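Malic enzyme (Entamoeba histolytica, PDB 3NV9) probably catalyses the oxidative decarboxylation of malate to pyruvate, with NADP or NAD as the electron acceptor, as malic enzymes do. Local coordinates at residues H192-G197 and G228-T233; E290-A295 and A311-S316; V373-I378 and D428-V433. All blocks are in the same frame, centred on the assembly; numbering follows the deposited sequence.

Interaction 1 of 3, residues H192-G197 and G228-T233; sequences HDDQQG and GSSNTT
Gln195 and Thr233 meet at about a right angle between the starts of two nearly parallel helices, whose axes approach to 7.5 Å. Gln195 CB lies 3.4 Å from Thr233 OG1. CG touches the same hydroxyl and rests 3.8 Å from Ser229 O, with Ser229 CB alongside. The chain, extended beyond CG (chi2 172°), carries the amide away from Thr233, back toward the His192 and Ser229 end, while a water still joins Gln195 OE1 to Thr233 OG1. The placing of Gln195 NE2 beside the His192 ring is doubtful. Threonine suits this place: its hydroxyl donates to Ser229 O (OG1 to O 2.7 Å), while its methyl packs on the backbone of Gln195, CG2 to O 3.4 Å.

At the other edge, Ser230 OG donates to Asp194 O at 2.7 Å, tilted out of the carbonyl plane. A second water links Ser230 OG to Asp194 OD1; OD2 is taken by Asp169 N. Gly228, the N-cap, ends the glycine-rich loop between strand 222-225 and helix 229-240, as in dinucleotide-binding Rossmann folds. Helix 193-213 follows strand 190-192 of the four-stranded sheet; from helix 174-185, Cys175 touches His192 at the strand end, Leu179 Gln195 and Tyr176 Ser229.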
loop_
_atom_site.group_PDB
_atom_site.type_symbol
_atom_site.label_atom_id
_atom_site.label_comp_id
_atom_site.label_asym_id
_atom_site.label_seq_id
_atom_site.Cartn_x
_atom_site.Cartn_y
_atom_site.Cartn_z
ATOM N N HIS A 192 11.112 -2.396 -14.844
ATOM C CA HIS A 192 11.966 -1.506 -14.097
ATOM C C HIS A 192 11.832 -0.117 -14.796
ATOM O O HIS A 192 12.230 0.070 -15.938
ATOM C CB HIS A 192 13.393 -2.124 -14.014
ATOM C CG HIS A 192 14.445 -1.237 -13.396
ATOM N ND1 HIS A 192 14.160 -0.189 -12.552
ATOM C CD2 HIS A 192 15.791 -1.289 -13.464
ATOM C CE1 HIS A 192 15.282 0.405 -12.170
ATOM N NE2 HIS A 192 16.288 -0.249 -12.710
ATOM N N ASP A 193 11.160 0.820 -14.115
ATOM C CA ASP A 193 10.780 2.103 -14.687
ATOM C C ASP A 193 12.017 2.790 -15.255
ATOM O O ASP A 193 11.978 3.291 -16.366
ATOM C CB ASP A 193 10.134 2.960 -13.586
ATOM C CG ASP A 193 9.406 4.213 -14.107
ATOM O OD1 ASP A 193 9.184 4.337 -15.334
ATOM O OD2 ASP A 193 9.096 5.094 -13.258
ATOM N N ASP A 194 13.124 2.799 -14.507
ATOM C CA ASP A 194 14.380 3.391 -15.032
ATOM C C ASP A 194 14.928 2.740 -16.309
ATOM O O ASP A 194 15.736 3.351 -16.991
ATOM C CB ASP A 194 15.467 3.334 -13.983
ATOM C CG ASP A 194 15.065 4.018 -12.760
ATOM O OD1 ASP A 194 15.221 5.260 -12.699
ATOM O OD2 ASP A 194 14.575 3.311 -11.862
ATOM N N GLN A 195 14.500 1.517 -16.609
ATOM C CA GLN A 195 14.918 0.860 -17.846
ATOM C C GLN A 195 13.937 1.235 -18.965
ATOM O O GLN A 195 14.129 2.264 -19.567
ATOM C CB GLN A 195 15.092 -0.651 -17.667
ATOM C CG GLN A 195 16.441 -1.053 -17.004
ATOM C CD GLN A 195 16.487 -2.527 -16.685
ATOM O OE1 GLN A 195 16.455 -3.378 -17.564
ATOM N NE2 GLN A 195 16.472 -2.841 -15.416
ATOM N N GLN A 196 12.879 0.463 -19.210
ATOM C CA GLN A 196 12.001 0.784 -20.359
ATOM C C GLN A 196 11.186 2.138 -20.207
ATOM O O GLN A 196 10.928 2.850 -21.170
ATOM C CB GLN A 196 11.036 -0.376 -20.618
ATOM C CG GLN A 196 11.664 -1.728 -20.918
ATOM C CD GLN A 196 10.655 -2.852 -20.720
ATOM O OE1 GLN A 196 10.035 -2.945 -19.653
ATOM N NE2 GLN A 196 10.461 -3.698 -21.764
ATOM N N GLY A 197 10.823 2.479 -18.972
ATOM C CA GLY A 197 10.111 3.715 -18.698
ATOM C C GLY A 197 10.844 4.929 -19.198
ATOM O O GLY A 197 10.312 5.675 -20.032
ATOM N N GLY A 228 24.710 3.491 -17.600
ATOM C CA GLY A 228 23.770 3.028 -16.584
ATOM C C GLY A 228 22.562 2.325 -17.173
ATOM O O GLY A 228 22.467 2.143 -18.394
ATOM N N SER A 229 21.632 1.936 -16.311
ATOM C CA SER A 229 20.507 1.096 -16.744
ATOM C C SER A 229 19.548 1.882 -17.611
ATOM O O SER A 229 19.006 1.330 -18.551
ATOM C CB SER A 229 19.780 0.471 -15.578
ATOM O OG SER A 229 19.028 1.460 -14.891
ATOM N N SER A 230 19.368 3.170 -17.314
ATOM C CA SER A 230 18.557 4.064 -18.205
ATOM C C SER A 230 19.150 4.239 -19.601
ATOM O O SER A 230 18.482 3.980 -20.584
ATOM C CB SER A 230 18.300 5.436 -17.591
ATOM O OG SER A 230 17.540 5.269 -16.402
ATOM N N ASN A 231 20.390 4.700 -19.666
ATOM C CA ASN A 231 21.034 4.960 -20.934
ATOM C C ASN A 231 21.125 3.747 -21.867
ATOM O O ASN A 231 20.905 3.860 -23.098
ATOM C CB ASN A 231 22.396 5.600 -20.715
ATOM C CG ASN A 231 22.451 7.013 -21.237
ATOM O OD1 ASN A 231 21.416 7.630 -21.481
ATOM N ND2 ASN A 231 23.658 7.522 -21.462
ATOM N N THR A 232 21.456 2.614 -21.265
ATOM C CA THR A 232 21.536 1.312 -21.903
ATOM C C THR A 232 20.206 0.991 -22.590
ATOM O O THR A 232 20.181 0.546 -23.752
ATOM C CB THR A 232 21.884 0.228 -20.810
ATOM O OG1 THR A 232 23.293 0.091 -20.696
ATOM C CG2 THR A 232 21.343 -1.111 -21.112
ATOM N N THR A 233 19.100 1.200 -21.871
ATOM C CA THR A 233 17.779 0.873 -22.394
ATOM C C THR A 233 17.360 1.896 -23.435
ATOM O O THR A 233 16.682 1.529 -24.389
ATOM C CB THR A 233 16.737 0.738 -21.298
ATOM O OG1 THR A 233 17.294 -0.005 -20.203
ATOM C CG2 THR A 233 15.484 0.032 -21.818
HETATM O O HOH W 1 15.537 6.693 -14.822
HETATM O O HOH W 2 18.353 6.442 -13.619
HETATM O O HOH W 3 17.756 -2.561 -19.817
#

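Interaction 2 of 3, residues E290-A295 and A311-S316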
loop_
_atom_site.group_PDB
_atom_site.type_symbol
_atom_site.label_atom_id
_atom_site.label_comp_id
_atom_site.label_asym_id
_atom_site.label_seq_id
_atom_site.Cartn_x
_atom_site.Cartn_y
_atom_site.Cartn_z
ATOM N N GLU A 290 36.182 13.369 -29.101
ATOM C CA GLU A 290 36.382 12.868 -30.466
ATOM C C GLU A 290 35.021 12.424 -30.986
ATOM O O GLU A 290 34.637 12.705 -32.114
ATOM C CB GLU A 290 37.394 11.693 -30.515
ATOM C CG GLU A 290 38.928 12.134 -30.469
ATOM C CD GLU A 290 39.936 10.978 -30.144
ATOM O OE1 GLU A 290 40.729 11.107 -29.178
ATOM O OE2 GLU A 290 39.932 9.947 -30.869
ATOM N N ALA A 291 34.295 11.719 -30.147
ATOM C CA ALA A 291 32.975 11.290 -30.510
ATOM C C ALA A 291 32.053 12.482 -30.868
ATOM O O ALA A 291 31.364 12.441 -31.871
ATOM C CB ALA A 291 32.395 10.461 -29.400
ATOM N N CYS A 292 32.095 13.554 -30.081
ATOM C CA CYS A 292 31.093 14.581 -30.166
ATOM C C CYS A 292 31.161 15.452 -31.401
ATOM O O CYS A 292 30.124 15.902 -31.907
ATOM C CB CYS A 292 31.095 15.447 -28.899
ATOM S SG CYS A 292 30.311 14.623 -27.529
ATOM N N VAL A 293 32.366 15.734 -31.885
ATOM C CA VAL A 293 32.495 16.572 -33.099
ATOM C C VAL A 293 31.643 15.999 -34.240
ATOM O O VAL A 293 31.631 14.786 -34.491
ATOM C CB VAL A 293 34.007 16.857 -33.462
ATOM C CG1 VAL A 293 34.898 15.671 -33.072
ATOM C CG2 VAL A 293 34.187 17.308 -34.940
ATOM N N GLY A 294 30.868 16.871 -34.861
ATOM C CA GLY A 294 29.889 16.459 -35.859
ATOM C C GLY A 294 28.677 15.646 -35.410
ATOM O O GLY A 294 27.857 15.256 -36.243
ATOM N N ALA A 295 28.550 15.359 -34.114
ATOM C CA ALA A 295 27.421 14.547 -33.657
ATOM C C ALA A 295 26.100 15.296 -33.776
ATOM O O ALA A 295 26.047 16.559 -33.772
ATOM C CB ALA A 295 27.623 13.968 -32.220
ATOM N N ALA A 311 30.487 22.239 -22.447
ATOM C CA ALA A 311 30.113 23.251 -23.434
ATOM C C ALA A 311 30.805 23.006 -24.751
ATOM O O ALA A 311 30.231 23.239 -25.839
ATOM C CB ALA A 311 30.509 24.651 -22.959
ATOM N N GLU A 312 32.071 22.604 -24.636
ATOM C CA GLU A 312 32.939 22.395 -25.788
ATOM C C GLU A 312 32.502 21.160 -26.601
ATOM O O GLU A 312 32.599 21.168 -27.814
ATOM C CB GLU A 312 34.415 22.301 -25.375
ATOM C CG GLU A 312 34.808 20.944 -24.832
ATOM C CD GLU A 312 36.316 20.674 -24.874
ATOM O OE1 GLU A 312 36.995 21.328 -25.710
ATOM O OE2 GLU A 312 36.811 19.799 -24.089
ATOM N N TRP A 313 32.054 20.102 -25.947
ATOM C CA TRP A 313 31.497 18.953 -26.693
ATOM C C TRP A 313 30.345 19.408 -27.598
ATOM O O TRP A 313 30.283 19.035 -28.768
ATOM C CB TRP A 313 30.975 17.889 -25.748
ATOM C CG TRP A 313 31.999 17.279 -24.884
ATOM C CD1 TRP A 313 33.376 17.373 -25.015
ATOM C CD2 TRP A 313 31.763 16.420 -23.777
ATOM N NE1 TRP A 313 33.991 16.644 -24.026
ATOM C CE2 TRP A 313 33.032 16.026 -23.270
ATOM C CE3 TRP A 313 30.603 15.945 -23.146
ATOM C CZ2 TRP A 313 33.165 15.189 -22.144
ATOM C CZ3 TRP A 313 30.734 15.097 -22.036
ATOM C CH2 TRP A 313 32.006 14.741 -21.541
ATOM N N ILE A 314 29.467 20.247 -27.037
ATOM C CA ILE A 314 28.221 20.700 -27.670
ATOM C C ILE A 314 28.548 21.561 -28.885
ATOM O O ILE A 314 28.027 21.321 -29.980
ATOM C CB ILE A 314 27.298 21.424 -26.616
ATOM C CG1 ILE A 314 26.690 20.390 -25.646
ATOM C CG2 ILE A 314 26.192 22.192 -27.264
ATOM C CD1 ILE A 314 25.858 20.984 -24.485
ATOM N N LYS A 315 29.416 22.555 -28.664
ATOM C CA LYS A 315 29.926 23.473 -29.656
ATOM C C LYS A 315 30.493 22.727 -30.868
ATOM O O LYS A 315 30.420 23.213 -31.965
ATOM C CB LYS A 315 31.010 24.323 -28.969
ATOM C CG LYS A 315 31.515 25.507 -29.739
ATOM C CD LYS A 315 32.313 26.457 -28.815
ATOM C CE LYS A 315 33.857 26.216 -28.855
ATOM N NZ LYS A 315 34.498 26.877 -30.066
ATOM N N SER A 316 31.073 21.549 -30.654
ATOM C CA SER A 316 31.680 20.796 -31.753
ATOM C C SER A 316 30.664 19.941 -32.521
ATOM O O SER A 316 30.975 19.389 -33.563
ATOM C CB SER A 316 32.818 19.917 -31.241
ATOM O OG SER A 316 32.339 18.721 -30.650
#
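A type II beta turn from Cys292 to Ala295 ends helix 288-292 in the NAD-binding domain and brings Gly294 against Ser316, at the C-terminal end of segment 311-316, which is largely helix. Gly294 N donates to Ser316 O at 2.8 Å, with an N-H...O angle of 157°; the donor is tilted somewhat out of the carbonyl plane. Glycine suits the third position of this turn, where phi is positive (68°), and the turn is closed by Ala295 N bonding to Cys292 O. Val293 CA makes a CH...O contact with the same Ser316 O, 3.2 Å away, so one carbonyl receives two neighbouring residues of the turn.

The Ser316 hydroxyl turns back into its own segment. With chi1 at 80°, OG sits between the backbone N and the carbonyl carbon and donates to Trp313 O (OG to O 2.8 Å), while CB packs on Val293 CA at 3.8 Å. Deeper in, Cys292 SG lies 3.8 Å from Trp313 CB and approaches the indole obliquely, 4.7 Å from the centroid of its five-membered ring. The small, polarisable thiol fits closely there, and the indole side chain also touches Ile225, Ile288 and Ala289.

Toward the surface the contact is a main-chain hydrogen bond beside Val293; inward it is the buried Cys292 and Trp313 side chains, with the Ser316 OG to Trp313 O bond between them. Because the bond across the segments is main-chain only, the turn's backbone shape, not any side chain, presents Gly294 N to Ser316 O; the inner half depends on Cys292 and Trp313.

Interaction 3 of 3, residues V373-I378 and D428-V433. With SO4 (sulfate ion), chain I.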
loop_
_atom_site.group_PDB
_atom_site.type_symbol
_atom_site.label_atom_id
_atom_site.label_comp_id
_atom_site.label_asym_id
_atom_site.label_seq_id
_atom_site.Cartn_x
_atom_site.Cartn_y
_atom_site.Cartn_z
ATOM N N VAL A 373 -5.453 -5.072 -20.043
ATOM C CA VAL A 373 -5.454 -6.307 -20.826
ATOM C C VAL A 373 -4.569 -7.386 -20.154
ATOM O O VAL A 373 -4.239 -8.404 -20.783
ATOM C CB VAL A 373 -4.913 -6.053 -22.262
ATOM C CG1 VAL A 373 -5.860 -5.165 -23.048
ATOM C CG2 VAL A 373 -3.500 -5.428 -22.184
ATOM N N ARG A 374 -4.156 -7.145 -18.908
ATOM C CA ARG A 374 -3.400 -8.154 -18.170
ATOM C C ARG A 374 -2.156 -8.662 -18.952
ATOM O O ARG A 374 -1.956 -9.846 -19.095
ATOM C CB ARG A 374 -4.328 -9.315 -17.743
ATOM C CG ARG A 374 -5.418 -8.882 -16.740
ATOM C CD ARG A 374 -6.019 -10.072 -16.006
ATOM N NE ARG A 374 -4.934 -10.964 -15.558
ATOM C CZ ARG A 374 -4.970 -12.292 -15.554
ATOM N NH1 ARG A 374 -6.051 -12.948 -15.976
ATOM N NH2 ARG A 374 -3.892 -12.952 -15.145
ATOM N N ALA A 375 -1.320 -7.749 -19.426
ATOM C CA ALA A 375 -0.084 -8.170 -20.031
ATOM C C ALA A 375 0.780 -8.860 -19.004
ATOM O O ALA A 375 0.867 -8.448 -17.816
ATOM C CB ALA A 375 0.681 -7.021 -20.659
ATOM N N ARG A 376 1.428 -9.903 -19.486
ATOM C CA ARG A 376 2.310 -10.747 -18.679
ATOM C C ARG A 376 3.630 -10.055 -18.441
ATOM O O ARG A 376 4.207 -10.202 -17.373
ATOM C CB ARG A 376 2.559 -12.089 -19.391
ATOM C CG ARG A 376 1.321 -13.001 -19.493
ATOM C CD ARG A 376 1.750 -14.243 -20.327
ATOM N NE ARG A 376 0.640 -14.960 -20.915
ATOM C CZ ARG A 376 -0.058 -15.904 -20.280
ATOM N NH1 ARG A 376 0.232 -16.228 -19.014
ATOM N NH2 ARG A 376 -1.061 -16.532 -20.914
ATOM N N LYS A 377 4.092 -9.285 -19.410
ATOM C CA LYS A 377 5.418 -8.654 -19.373
ATOM C C LYS A 377 5.262 -7.275 -19.995
ATOM O O LYS A 377 4.351 -7.109 -20.807
ATOM C CB LYS A 377 6.387 -9.433 -20.279
ATOM C CG LYS A 377 6.878 -10.766 -19.709
ATOM C CD LYS A 377 7.306 -11.835 -20.814
ATOM C CE LYS A 377 7.863 -11.179 -22.087
ATOM N NZ LYS A 377 8.216 -12.231 -23.090
ATOM N N ILE A 378 6.150 -6.315 -19.674
ATOM C CA ILE A 378 6.206 -5.091 -20.449
ATOM C C ILE A 378 7.246 -5.332 -21.490
ATOM O O ILE A 378 8.435 -5.417 -21.170
ATOM C CB ILE A 378 6.551 -3.752 -19.661
ATOM C CG1 ILE A 378 5.614 -3.428 -18.466
ATOM C CG2 ILE A 378 6.487 -2.585 -20.578
ATOM C CD1 ILE A 378 4.158 -3.803 -18.576
ATOM N N ASP A 428 1.972 -8.351 -29.457
ATOM C CA ASP A 428 3.156 -9.051 -29.002
ATOM C C ASP A 428 2.836 -10.473 -28.444
ATOM O O ASP A 428 3.742 -11.310 -28.302
ATOM C CB ASP A 428 3.879 -8.198 -27.965
ATOM C CG ASP A 428 4.516 -6.939 -28.560
ATOM O OD1 ASP A 428 4.831 -6.876 -29.796
ATOM O OD2 ASP A 428 4.732 -5.989 -27.772
ATOM N N GLY A 429 1.571 -10.733 -28.123
ATOM C CA GLY A 429 1.159 -12.027 -27.602
ATOM C C GLY A 429 1.323 -12.185 -26.097
ATOM O O GLY A 429 1.192 -13.319 -25.542
ATOM N N VAL A 430 1.563 -11.050 -25.424
ATOM C CA VAL A 430 1.676 -11.053 -23.975
ATOM C C VAL A 430 0.377 -10.714 -23.219
ATOM O O VAL A 430 0.315 -10.882 -21.989
ATOM C CB VAL A 430 2.867 -10.223 -23.523
ATOM C CG1 VAL A 430 4.098 -10.726 -24.258
ATOM C CG2 VAL A 430 2.637 -8.699 -23.790
ATOM N N ALA A 431 -0.664 -10.292 -23.944
ATOM C CA ALA A 431 -1.946 -9.966 -23.309
ATOM C C ALA A 431 -2.778 -11.193 -22.988
ATOM O O ALA A 431 -2.862 -12.125 -23.787
ATOM C CB ALA A 431 -2.746 -8.983 -24.154
ATOM N N ARG A 432 -3.382 -11.171 -21.802
ATOM C CA ARG A 432 -4.243 -12.230 -21.301
ATOM C C ARG A 432 -5.719 -11.867 -21.465
ATOM O O ARG A 432 -6.615 -12.642 -21.154
ATOM C CB ARG A 432 -3.889 -12.541 -19.840
ATOM C CG ARG A 432 -2.503 -13.242 -19.710
ATOM C CD ARG A 432 -2.190 -13.644 -18.257
ATOM N NE ARG A 432 -1.680 -12.499 -17.494
ATOM C CZ ARG A 432 -0.916 -12.559 -16.409
ATOM N NH1 ARG A 432 -0.503 -13.733 -15.921
ATOM N NH2 ARG A 432 -0.529 -11.421 -15.817
ATOM N N VAL A 433 -5.952 -10.663 -21.956
ATOM C CA VAL A 433 -7.277 -10.174 -22.336
ATOM C C VAL A 433 -7.089 -9.635 -23.746
ATOM O O VAL A 433 -6.485 -8.564 -23.924
ATOM C CB VAL A 433 -7.739 -8.991 -21.445
ATOM C CG1 VAL A 433 -8.994 -8.303 -22.067
ATOM C CG2 VAL A 433 -7.990 -9.439 -20.011
HETATM S S SO4 I . -2.364 -17.285 -17.459
HETATM O O1 SO4 I . -2.658 -16.745 -18.789
HETATM O O2 SO4 I . -3.583 -17.933 -16.974
HETATM O O3 SO4 I . -1.266 -18.248 -17.538
HETATM O O4 SO4 I . -1.966 -16.235 -16.524
HETATM O O HOH W 4 -1.462 -8.844 -15.925
HETATM O O HOH W 5 -0.703 -14.228 -22.972
#
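Arg374 and Arg432 face each other across two antiparallel loops, each beginning at a Schellman motif: Arg374 closes helix 363-372 and Gly429 closes helix 413-428, both with positive phi.

Backbone bonds join the loops. Val373 O receives Arg432 N at 3.1 Å and, weakly, Val433 N; farther along the pairing, Arg376 N donates to Val430 O at 2.9 Å. Apolar contacts line the inner side, where the small or branched side chains of Val373, Ala375, Val430 and Ala431 fit close together, Ala375 CB lying 4.1 Å from Val430 CG2.

The arginines form a layered group. Bent at chi3 (-81°), Arg432 turns its NE onto Arg374 O (3.1 Å), near its own guanidinium plane. Arg374 NH2 lies over the centre of one face of that guanidinium, and Arg376 CG covers the opposite face toward the rim. A water joins Arg432 NH2 to Ala375 O.

Hydrogen bonds from Arg376 and Arg432 hold a sulfate, probably from the crystallisation liquor, whose negative charge probably offsets the gathered positive groups. Arg432 NH1 reaches O4 at 3.0 Å and also bonds to Asp187 O. The extended Arg376 chain meets the anion from its own guanidinium edge: NH1 donates to sulfate O3 at 2.9 Å, with an almost straight N-H...O angle of 176°.

In the fold
From the N terminus, interaction 1 comes first, closing a loop of 30 intervening residues and setting helix 193-213, which follows the four-stranded sheet, beside helix 229-240 of the Rossmann part. Interaction 2 then closes a short connection of 15 residues, bringing the end of helix 288-292 against helix 311-315, on either side of strand 297-300 in the chain. Interaction 3 closes the last loop, 49 residues holding helix 380-396 and nearly all of helix 413-428. The three loops follow in series; none nests or crosses. Interactions 1 and 3 nevertheless touch, through a probable hydrogen bond from Gln196 NE2 to Ile378 O, whereas interaction 2 stands apart, its centre 42 Å from that of interaction 3.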